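Local coordinates for lipid binding hydrolase (Escherichia coli, PDB 2IF6), which probably acts as a hydrolase of the permuted papain-like amidase family, although its substrate and biological role remain unestablished, at residues A[13-17]-A[18-22]; A[77-81]-A[82-86]; A[130-133]-A[134-138]. All coordinates share one frame; numbering follows the deposited sequence.

Contact 1 (A[13-17]-A[18-22])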
ATOM      1  N   GLN A  13      -1.983   3.481   6.859  1.00 12.68           N
ATOM      2  CA  GLN A  13      -2.250   3.278   8.257  1.00 14.38           C
ATOM      3  C   GLN A  13      -1.113   2.450   8.852  1.00 15.58           C
ATOM      4  O   GLN A  13      -0.254   1.943   8.124  1.00 14.70           O
ATOM      5  CB  GLN A  13      -3.602   2.547   8.440  1.00 14.69           C
ATOM      6  CG  GLN A  13      -3.569   1.074   8.002  1.00 14.05           C
ATOM      7  CD  GLN A  13      -4.886   0.324   8.141  1.00 13.59           C
ATOM      8  OE1 GLN A  13      -4.899  -0.868   7.894  1.00 16.63           O
ATOM      9  NE2 GLN A  13      -5.978   0.993   8.547  1.00 14.49           N
ATOM     10  N   ILE A  14      -1.172   2.292  10.168  1.00 16.70           N
ATOM     11  CA  ILE A  14      -0.292   1.399  10.904  1.00 18.78           C
ATOM     12  C   ILE A  14      -1.024   0.081  11.076  1.00 19.07           C
ATOM     13  O   ILE A  14      -2.039  -0.008  11.806  1.00 18.96           O
ATOM     14  CB  ILE A  14       0.013   1.931  12.329  1.00 18.93           C
ATOM     15  CG1 ILE A  14       0.548   3.370  12.308  1.00 19.76           C
ATOM     16  CG2 ILE A  14       0.994   0.993  13.041  1.00 20.34           C
ATOM     17  CD1 ILE A  14       0.613   3.958  13.718  1.00 20.24           C
ATOM     18  N   SER A  15      -0.522  -0.940  10.399  1.00 20.39           N
ATOM     19  CA  SER A  15      -1.022  -2.309  10.554  1.00 21.91           C
ATOM     20  C   SER A  15      -0.869  -2.809  12.021  1.00 23.13           C
ATOM     21  O   SER A  15       0.099  -2.452  12.710  1.00 22.58           O
ATOM     22  CB  SER A  15      -0.247  -3.233   9.614  1.00 21.98           C
ATOM     23  OG  SER A  15      -0.529  -4.587   9.902  1.00 25.67           O
ATOM     24  N   ARG A  16      -1.823  -3.619  12.472  1.00 25.24           N
ATOM     25  CA  ARG A  16      -1.722  -4.312  13.773  1.00 28.12           C
ATOM     26  C   ARG A  16      -1.111  -5.731  13.657  1.00 29.19           C
ATOM     27  O   ARG A  16      -0.970  -6.440  14.663  1.00 30.60           O
ATOM     28  CB  ARG A  16      -3.083  -4.424  14.431  1.00 28.55           C
ATOM     29  CG  ARG A  16      -3.713  -3.120  14.892  1.00 30.86           C
ATOM     30  CD  ARG A  16      -5.135  -3.437  15.307  1.00 37.96           C
ATOM     31  NE  ARG A  16      -6.001  -2.269  15.233  1.00 45.01           N
ATOM     32  CZ  ARG A  16      -6.528  -1.645  16.288  1.00 47.08           C
ATOM     33  NH1 ARG A  16      -6.297  -2.095  17.520  1.00 48.93           N
ATOM     34  NH2 ARG A  16      -7.302  -0.572  16.108  1.00 46.00           N
ATOM     35  N   SER A  17      -0.753  -6.130  12.443  1.00 29.58           N
ATOM     36  CA  SER A  17      -0.106  -7.423  12.197  1.00 30.11           C
ATOM     37  C   SER A  17       1.283  -7.478  12.809  1.00 30.29           C
ATOM     38  O   SER A  17       1.900  -6.450  13.031  1.00 29.25           O
ATOM     39  CB  SER A  17       0.032  -7.670  10.707  1.00 29.72           C
ATOM     40  OG  SER A  17       1.079  -6.873  10.157  1.00 32.63           O
ATOM     41  N   SER A  18       1.778  -8.700  13.052  1.00 30.90           N
ATOM     42  CA  SER A  18       3.087  -8.904  13.714  1.00 30.69           C
ATOM     43  C   SER A  18       4.282  -8.422  12.870  1.00 30.06           C
ATOM     44  O   SER A  18       5.324  -8.088  13.428  1.00 31.27           O
ATOM     45  CB  SER A  18       3.278 -10.382  14.104  1.00 31.11           C
ATOM     46  OG  SER A  18       2.820 -11.221  13.051  1.00 30.83           O
ATOM     47  N   GLN A  19       4.143  -8.367  11.546  1.00 28.66           N
ATOM     48  CA  GLN A  19       5.226  -7.806  10.736  1.00 27.74           C
ATOM     49  C   GLN A  19       5.268  -6.272  10.722  1.00 25.71           C
ATOM     50  O   GLN A  19       6.183  -5.694  10.153  1.00 24.75           O
ATOM     51  CB  GLN A  19       5.226  -8.346   9.300  1.00 28.25           C
ATOM     52  CG  GLN A  19       4.072  -7.909   8.430  1.00 32.90           C
ATOM     53  CD  GLN A  19       3.086  -9.034   8.163  1.00 40.82           C
ATOM     54  OE1 GLN A  19       2.481  -9.596   9.098  1.00 43.28           O
ATOM     55  NE2 GLN A  19       2.916  -9.379   6.875  1.00 43.06           N
ATOM     56  N   SER A  20       4.289  -5.617  11.339  1.00 24.11           N
ATOM     57  CA  SER A  20       4.130  -4.179  11.147  1.00 23.17           C
ATOM     58  C   SER A  20       5.355  -3.375  11.590  1.00 23.14           C
ATOM     59  O   SER A  20       5.832  -2.499  10.865  1.00 21.96           O
ATOM     60  CB  SER A  20       2.863  -3.686  11.838  1.00 23.23           C
ATOM     61  OG  SER A  20       2.768  -2.280  11.750  1.00 24.96           O
ATOM     62  N   LYS A  21       5.874  -3.702  12.775  1.00 22.15           N
ATOM     63  CA  LYS A  21       7.045  -3.036  13.305  1.00 22.82           C
ATOM     64  C   LYS A  21       8.300  -3.218  12.452  1.00 21.86           C
ATOM     65  O   LYS A  21       9.035  -2.264  12.180  1.00 21.92           O
ATOM     66  CB  LYS A  21       7.276  -3.473  14.764  1.00 24.34           C
ATOM     67  CG  LYS A  21       8.343  -2.659  15.450  1.00 27.66           C
ATOM     68  CD  LYS A  21       7.850  -1.239  15.719  1.00 34.64           C
ATOM     69  CE  LYS A  21       8.903  -0.248  15.270  1.00 38.18           C
ATOM     70  NZ  LYS A  21       8.846   1.017  16.059  1.00 41.23           N
ATOM     71  N   ALA A  22       8.553  -4.443  12.013  1.00 21.45           N
ATOM     72  CA  ALA A  22       9.684  -4.707  11.123  1.00 19.79           C
ATOM     73  C   ALA A  22       9.602  -3.878   9.841  1.00 19.00           C
ATOM     74  O   ALA A  22      10.596  -3.332   9.400  1.00 17.36           O
ATOM     75  CB  ALA A  22       9.741  -6.202  10.787  1.00 19.89           C
TER
HETATM   76  O   HOH W   1       4.364  -5.441  14.878  1.00 25.10           O
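Ser20 folds back onto the chain that precedes it and grips two carbonyls, those of Ser15 and Ser17. Its hydroxyl donates to the first: Ser20 OG lies 2.8 Å from Ser15 O, tilted 33° from the carbonyl plane. Its amide donates to the second, with Ser20 N 3.0 Å from Ser17 O and an N-H...O angle of 157°. The hydroxyl can face back because OG sits opposite the backbone N (chi1 175°), directing it toward Ser15 while CB packs near both carbonyl oxygens. Ser20 is buried, and its OG has a further hydrogen bond to Ser32 OG, the same atom that bonds Ser15 N, so Ser32 ties both sides of the bend together. Ser15 and Ser17 are coupled as well, their hydroxyl oxygens 2.8 Å apart in a hydrogen bond of undetermined direction.

The outer side is looser. Gln19 is kinked at its second torsion, which brings OE1 back to Ser17; the resulting approach of Ser17 OG to Gln19 OE1 is 3.2 Å, a weak and unsettled bond. Ser18 is exposed at the corner, its CB leading away from the preceding residues. Here solvent does part of the work: a water donates to Ser17 O and accepts from Lys21 N at 3.1 Å, giving Ser17 O a second donor beside Ser20 N and extending the turn to the next amide.

Arg16 points away and bonds to His64 O, while Ser15 touches residues of a possible, unconfirmed Cys-His-Glu triad. The Ser17 O to Ser20 N bond closes a type I beta turn, which here leads from strand 10-13 into helix 20-27 of this permuted papain-like fold.

Contact 2 (A[77-81]-A[82-86])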
ATOM      1  N   GLY A  77      -4.068  18.281  -7.734  1.00 18.86           N
ATOM      2  CA  GLY A  77      -5.088  18.799  -8.692  1.00 20.73           C
ATOM      3  C   GLY A  77      -6.240  17.846  -9.031  1.00 21.50           C
ATOM      4  O   GLY A  77      -7.205  18.223  -9.731  1.00 21.22           O
ATOM      5  N   GLY A  78      -6.167  16.621  -8.511  1.00 20.71           N
ATOM      6  CA  GLY A  78      -7.246  15.644  -8.660  1.00 20.61           C
ATOM      7  C   GLY A  78      -7.176  14.882  -9.968  1.00 20.54           C
ATOM      8  O   GLY A  78      -6.511  15.333 -10.940  1.00 20.96           O
ATOM      9  N   LEU A  79      -7.852  13.721  -9.997  1.00 19.59           N
ATOM     10  CA  LEU A  79      -8.043  12.911 -11.218  1.00 18.71           C
ATOM     11  C   LEU A  79      -9.375  13.280 -11.877  1.00 19.45           C
ATOM     12  O   LEU A  79     -10.317  13.712 -11.171  1.00 19.69           O
ATOM     13  CB  LEU A  79      -8.113  11.429 -10.822  1.00 18.29           C
ATOM     14  CG  LEU A  79      -6.804  10.921 -10.203  1.00 17.64           C
ATOM     15  CD1 LEU A  79      -6.933   9.454  -9.972  1.00 17.03           C
ATOM     16  CD2 LEU A  79      -5.589  11.195 -11.137  1.00 18.35           C
ATOM     17  N   SER A  80      -9.452  13.124 -13.214  1.00 19.41           N
ATOM     18  CA  SER A  80     -10.705  13.316 -13.926  1.00 19.62           C
ATOM     19  C   SER A  80     -11.578  12.091 -13.673  1.00 19.68           C
ATOM     20  O   SER A  80     -11.097  11.032 -13.217  1.00 19.24           O
ATOM     21  CB  SER A  80     -10.463  13.410 -15.436  1.00 19.35           C
ATOM     22  OG  SER A  80      -9.923  12.184 -15.913  1.00 17.27           O
ATOM     23  N   VAL A  81     -12.857  12.212 -13.999  1.00 19.45           N
ATOM     24  CA  VAL A  81     -13.757  11.053 -13.930  1.00 18.69           C
ATOM     25  C   VAL A  81     -13.262   9.897 -14.796  1.00 19.40           C
ATOM     26  O   VAL A  81     -13.308   8.727 -14.383  1.00 16.97           O
ATOM     27  CB  VAL A  81     -15.229  11.469 -14.250  1.00 19.78           C
ATOM     28  CG1 VAL A  81     -16.097  10.244 -14.592  1.00 19.11           C
ATOM     29  CG2 VAL A  81     -15.800  12.261 -13.072  1.00 18.39           C
ATOM     30  N   GLU A  82     -12.734  10.209 -15.980  1.00 20.26           N
ATOM     31  CA  GLU A  82     -12.179   9.175 -16.849  1.00 22.64           C
ATOM     32  C   GLU A  82     -10.954   8.431 -16.229  1.00 21.10           C
ATOM     33  O   GLU A  82     -10.824   7.186 -16.326  1.00 21.07           O
ATOM     34  CB  GLU A  82     -11.794   9.830 -18.182  1.00 23.03           C
ATOM     35  CG  GLU A  82     -11.427   8.821 -19.294  1.00 27.49           C
ATOM     36  CD  GLU A  82     -10.890   9.505 -20.554  1.00 30.00           C
ATOM     37  OE1 GLU A  82     -11.443  10.571 -20.948  1.00 38.09           O
ATOM     38  OE2 GLU A  82      -9.900   8.986 -21.142  1.00 39.30           O
ATOM     39  N   GLN A  83     -10.052   9.192 -15.616  1.00 19.60           N
ATOM     40  CA  GLN A  83      -8.897   8.603 -14.921  1.00 19.72           C
ATOM     41  C   GLN A  83      -9.380   7.688 -13.785  1.00 18.99           C
ATOM     42  O   GLN A  83      -8.946   6.560 -13.679  1.00 18.20           O
ATOM     43  CB  GLN A  83      -7.985   9.697 -14.383  1.00 19.44           C
ATOM     44  CG  GLN A  83      -7.213  10.417 -15.496  1.00 19.83           C
ATOM     45  CD  GLN A  83      -6.373  11.543 -14.978  1.00 20.69           C
ATOM     46  OE1 GLN A  83      -6.864  12.455 -14.300  1.00 20.35           O
ATOM     47  NE2 GLN A  83      -5.085  11.506 -15.307  1.00 24.86           N
ATOM     48  N   GLN A  84     -10.301   8.189 -12.970  1.00 18.11           N
ATOM     49  CA  GLN A  84     -10.895   7.402 -11.887  1.00 20.73           C
ATOM     50  C   GLN A  84     -11.516   6.069 -12.367  1.00 20.70           C
ATOM     51  O   GLN A  84     -11.293   5.023 -11.748  1.00 22.03           O
ATOM     52  CB  GLN A  84     -11.896   8.274 -11.125  1.00 20.17           C
ATOM     53  CG  GLN A  84     -11.267   9.445 -10.370  1.00 20.20           C
ATOM     54  CD  GLN A  84     -12.349  10.310  -9.692  1.00 23.13           C
ATOM     55  OE1 GLN A  84     -13.477   9.871  -9.529  1.00 30.55           O
ATOM     56  NE2 GLN A  84     -12.005  11.517  -9.303  1.00 25.48           N
ATOM     57  N   GLN A  85     -12.300   6.111 -13.452  1.00 22.22           N
ATOM     58  CA  GLN A  85     -12.900   4.921 -14.073  1.00 23.37           C
ATOM     59  C   GLN A  85     -11.833   3.946 -14.594  1.00 22.59           C
ATOM     60  O   GLN A  85     -12.053   2.730 -14.614  1.00 21.92           O
ATOM     61  CB  GLN A  85     -13.825   5.300 -15.245  1.00 23.26           C
ATOM     62  CG  GLN A  85     -15.169   5.897 -14.799  1.00 25.99           C
ATOM     63  CD  GLN A  85     -15.990   6.552 -15.914  1.00 28.17           C
ATOM     64  OE1 GLN A  85     -15.584   6.596 -17.095  1.00 32.95           O
ATOM     65  NE2 GLN A  85     -17.161   7.078 -15.532  1.00 30.65           N
ATOM     66  N   LYS A  86     -10.690   4.462 -15.033  1.00 21.59           N
ATOM     67  CA  LYS A  86      -9.616   3.549 -15.460  1.00 22.03           C
ATOM     68  C   LYS A  86      -8.955   2.845 -14.262  1.00 21.05           C
ATOM     69  O   LYS A  86      -8.646   1.640 -14.338  1.00 20.53           O
ATOM     70  CB  LYS A  86      -8.583   4.264 -16.329  1.00 22.60           C
ATOM     71  CG  LYS A  86      -9.106   4.605 -17.710  1.00 26.07           C
ATOM     72  CD  LYS A  86      -8.101   5.448 -18.483  1.00 32.32           C
ATOM     73  CE  LYS A  86      -8.650   5.837 -19.858  1.00 36.17           C
ATOM     74  NZ  LYS A  86      -7.628   6.584 -20.658  1.00 39.54           N
TER
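At Ser80 the backbone passes from an extended conformation into helix 81-91, and its carbonyl accepts the first helical-type bond, Gln84 N to Ser80 O at 3.0 Å, directed nearly along the C=O axis. Ser80 is the N-cap, and with Gln83 it makes a capping box, in which each residue's side chain accepts from the other's backbone amide. Gln83 N donates to Ser80 OG at 3.0 Å with an N-H...O angle of 165°, and Ser80 N donates to Gln83 OE1 at 2.9 Å. The second bond is equally straight, 166°, and meets OE1 in the carbonyl plane on a lone pair, so it limits the rotation of the glutamine amide. Ser80 OG is placed for its role by a chi1 of 63°, which sets it in front of the Gln83 amide.

Leu79, just before the cap, lies against this box. Its CD2 approaches Gln83 OE1 at 3.6 Å, the two side chains crossing at about a right angle, and its CB meets Gln84 CG at van der Waals distance. The leucine also touches Tyr120 of helix 112-124, and Gln83 touches Leu124 of the same helix, so the capped end rests on that helix.

The Gln84 amide returns toward the chain before the cap, where NE2 makes only a weak bond to Leu79 O. On the outer surface the first turn continues with Gln85 N donating to Val81 O, and Val81 CG1 lies 3.5 Å from Gln85 NE2, a contact without a polar bond. Beside this pair, within the same first turns, Lys86 NZ stands 3.3 Å from Glu82 OE2, four residues earlier, a salt bridge whose hydrogen bond is weak.

Contact 3 (A[130-133]-A[134-138])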
ATOM      1  N   GLU A 130       9.117   5.032  -6.072  1.00 20.61           N
ATOM      2  CA  GLU A 130      10.376   4.502  -6.556  1.00 22.35           C
ATOM      3  C   GLU A 130      10.468   3.025  -6.133  1.00 22.67           C
ATOM      4  O   GLU A 130      10.040   2.646  -5.031  1.00 22.24           O
ATOM      5  CB  GLU A 130      11.558   5.304  -5.996  1.00 22.65           C
ATOM      6  CG  GLU A 130      11.598   6.800  -6.413  1.00 27.71           C
ATOM      7  CD  GLU A 130      11.582   6.996  -7.942  1.00 33.10           C
ATOM      8  OE1 GLU A 130      12.577   6.648  -8.629  1.00 33.64           O
ATOM      9  OE2 GLU A 130      10.552   7.481  -8.456  1.00 36.36           O
ATOM     10  N   GLN A 131      10.983   2.197  -7.028  1.00 23.61           N
ATOM     11  CA  GLN A 131      11.248   0.804  -6.710  1.00 23.78           C
ATOM     12  C   GLN A 131      12.687   0.723  -6.258  1.00 23.26           C
ATOM     13  O   GLN A 131      13.534   1.486  -6.743  1.00 21.88           O
ATOM     14  CB  GLN A 131      11.112  -0.061  -7.956  1.00 24.18           C
ATOM     15  CG  GLN A 131       9.739  -0.155  -8.593  1.00 26.65           C
ATOM     16  CD  GLN A 131       9.754  -0.922  -9.924  1.00 27.73           C
ATOM     17  OE1 GLN A 131      10.816  -1.244 -10.471  1.00 36.03           O
ATOM     18  NE2 GLN A 131       8.576  -1.225 -10.443  1.00 32.26           N
ATOM     19  N   GLN A 132      12.976  -0.191  -5.343  1.00 22.75           N
ATOM     20  CA  GLN A 132      14.364  -0.514  -5.037  1.00 22.35           C
ATOM     21  C   GLN A 132      14.474  -1.998  -4.644  1.00 22.04           C
ATOM     22  O   GLN A 132      13.463  -2.703  -4.566  1.00 20.45           O
ATOM     23  CB  GLN A 132      14.967   0.429  -3.983  1.00 22.83           C
ATOM     24  CG  GLN A 132      14.473   0.227  -2.581  1.00 21.88           C
ATOM     25  CD  GLN A 132      15.168   1.111  -1.517  1.00 24.66           C
ATOM     26  OE1 GLN A 132      15.746   2.169  -1.812  1.00 28.77           O
ATOM     27  NE2 GLN A 132      15.120   0.657  -0.274  1.00 23.99           N
ATOM     28  N   LYS A 133      15.695  -2.478  -4.465  1.00 20.82           N
ATOM     29  CA  LYS A 133      15.883  -3.915  -4.140  1.00 20.12           C
ATOM     30  C   LYS A 133      15.679  -4.141  -2.659  1.00 19.62           C
ATOM     31  O   LYS A 133      15.926  -3.252  -1.849  1.00 19.90           O
ATOM     32  CB  LYS A 133      17.273  -4.376  -4.563  1.00 18.08           C
ATOM     33  CG  LYS A 133      17.417  -4.627  -6.052  1.00 20.24           C
ATOM     34  CD  LYS A 133      18.866  -4.872  -6.392  1.00 25.82           C
ATOM     35  CE  LYS A 133      18.971  -5.324  -7.825  1.00 30.44           C
ATOM     36  NZ  LYS A 133      20.377  -5.530  -8.239  1.00 35.28           N
ATOM     37  N   LEU A 134      15.240  -5.345  -2.294  1.00 20.36           N
ATOM     38  CA  LEU A 134      15.045  -5.666  -0.885  1.00 21.18           C
ATOM     39  C   LEU A 134      16.288  -5.366  -0.043  1.00 20.67           C
ATOM     40  O   LEU A 134      16.175  -4.844   1.061  1.00 20.19           O
ATOM     41  CB  LEU A 134      14.606  -7.131  -0.695  1.00 21.08           C
ATOM     42  CG  LEU A 134      14.486  -7.565   0.773  1.00 22.70           C
ATOM     43  CD1 LEU A 134      13.282  -6.874   1.385  1.00 23.42           C
ATOM     44  CD2 LEU A 134      14.396  -9.088   0.887  1.00 22.56           C
ATOM     45  N   LYS A 135      17.468  -5.686  -0.572  1.00 21.14           N
ATOM     46  CA  LYS A 135      18.715  -5.460   0.178  1.00 21.18           C
ATOM     47  C   LYS A 135      19.014  -3.987   0.454  1.00 21.52           C
ATOM     48  O   LYS A 135      19.835  -3.688   1.320  1.00 21.56           O
ATOM     49  CB  LYS A 135      19.915  -6.114  -0.532  1.00 20.63           C
ATOM     50  CG  LYS A 135      20.300  -5.476  -1.831  1.00 23.26           C
ATOM     51  CD  LYS A 135      21.304  -6.362  -2.594  1.00 26.45           C
ATOM     52  CE  LYS A 135      21.844  -5.634  -3.772  1.00 28.68           C
ATOM     53  NZ  LYS A 135      22.777  -6.469  -4.604  1.00 34.24           N
ATOM     54  N   GLU A 136      18.360  -3.086  -0.282  1.00 21.49           N
ATOM     55  CA  GLU A 136      18.570  -1.627  -0.151  1.00 21.74           C
ATOM     56  C   GLU A 136      17.759  -0.978   0.985  1.00 22.07           C
ATOM     57  O   GLU A 136      17.981   0.195   1.370  1.00 22.48           O
ATOM     58  CB  GLU A 136      18.376  -0.956  -1.539  1.00 22.17           C
ATOM     59  CG  GLU A 136      19.483  -1.428  -2.477  1.00 24.46           C
ATOM     60  CD  GLU A 136      19.241  -1.178  -3.960  1.00 29.31           C
ATOM     61  OE1 GLU A 136      20.232  -1.307  -4.732  1.00 31.48           O
ATOM     62  OE2 GLU A 136      18.095  -0.847  -4.354  1.00 30.08           O
ATOM     63  N   PHE A 137      16.847  -1.750   1.561  1.00 21.89           N
ATOM     64  CA  PHE A 137      16.132  -1.288   2.743  1.00 22.01           C
ATOM     65  C   PHE A 137      17.076  -1.367   3.915  1.00 23.31           C
ATOM     66  O   PHE A 137      18.237  -1.787   3.738  1.00 23.51           O
ATOM     67  CB  PHE A 137      14.817  -2.058   2.911  1.00 21.71           C
ATOM     68  CG  PHE A 137      13.807  -1.702   1.853  1.00 22.44           C
ATOM     69  CD1 PHE A 137      12.969  -0.612   2.017  1.00 23.60           C
ATOM     70  CD2 PHE A 137      13.753  -2.408   0.656  1.00 24.77           C
ATOM     71  CE1 PHE A 137      12.044  -0.258   1.017  1.00 26.40           C
ATOM     72  CE2 PHE A 137      12.834  -2.060  -0.347  1.00 25.21           C
ATOM     73  CZ  PHE A 137      11.985  -0.995  -0.170  1.00 23.52           C
ATOM     74  N   ASP A 138      16.612  -0.930   5.082  1.00 23.56           N
ATOM     75  CA  ASP A 138      17.422  -0.943   6.288  1.00 25.69           C
ATOM     76  C   ASP A 138      17.135  -2.230   7.049  1.00 25.95           C
ATOM     77  O   ASP A 138      16.100  -2.363   7.698  1.00 24.42           O
ATOM     78  CB  ASP A 138      17.127   0.278   7.145  1.00 25.92           C
ATOM     79  CG  ASP A 138      18.062   0.400   8.356  1.00 29.30           C
ATOM     80  OD1 ASP A 138      18.887  -0.525   8.621  1.00 30.73           O
ATOM     81  OD2 ASP A 138      17.964   1.433   9.048  1.00 31.21           O
TER
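Lys133 and Glu136 are joined by two reciprocal bonds that close a tight turn. Lys133 N donates to the carboxylate atom Glu136 OE2 at 2.9 Å, nearly straight at 168°, although the amide meets that oxygen from above the carboxylate plane. In return Glu136 N donates to Lys133 O, also at 2.9 Å, from above the carbonyl plane. The carboxylate therefore takes up the amide of the residue whose carbonyl holds its own backbone. Glu136 reaches it with CG opposite its own carbonyl carbon (chi1 -66°) and the chain extended beyond, which lays OE2 3.4 Å from Gln132 CB too.

Beside this pair, the Gln132 amide covers Phe137. NE2 sits 3.2 Å above the ring plane, over its centre, and the amide plane is turned 70° from the ring, so the nitrogen is directed onto the face and the amide does not stack flat. Gln132 CG adds an aliphatic contact, 3.6 Å from Phe137 CE2. At the ring edge, in plane, lies Leu134 CA.

In the next shell, Phe137 N donates to Leu134 O and continues the 3-10 turn of 134-136. Lys133 and Lys135 run side by side in the same direction; their NZ atoms are 4.5 Å apart and bracket a shared anion, each forming a salt bridge with a different carboxylate oxygen of Glu159.

Strand 132-133 pairs antiparallel with strand 161-162 through backbone bonds between Gln132 and Val162, and the Phe137 side chain touches the same Val162. Beyond the turn, Asp138 bonds to His28 through its side chain and to Ala26 of helix 20-27 through its backbone, so the segment passes from the small two-stranded sheet alongside that helix on its way to helix 142-152.

In the fold
All three contacts are local: contacts 1 and 3 are turns, contact 2 a helix N-cap, and each belongs to the permuted papain-like fold. Contacts 1 and 3 are the nearer pair, with centres 19 Å apart and nearest atoms about 6 Å apart; helix 20-27 connects them, since it starts in contact 1 and its Ala26 bonds to Asp138 of contact 3. Contact 2 is remote: its centre is 31 Å from contact 1, on the opposite side of the chain's centre, and 30 Å from contact 3, with nearest atoms about 17 Å apart. Of the three, contact 1 approaches the possible catalytic group, where Ser15 touches the unconfirmed triad of Cys112, His33 and Glu48.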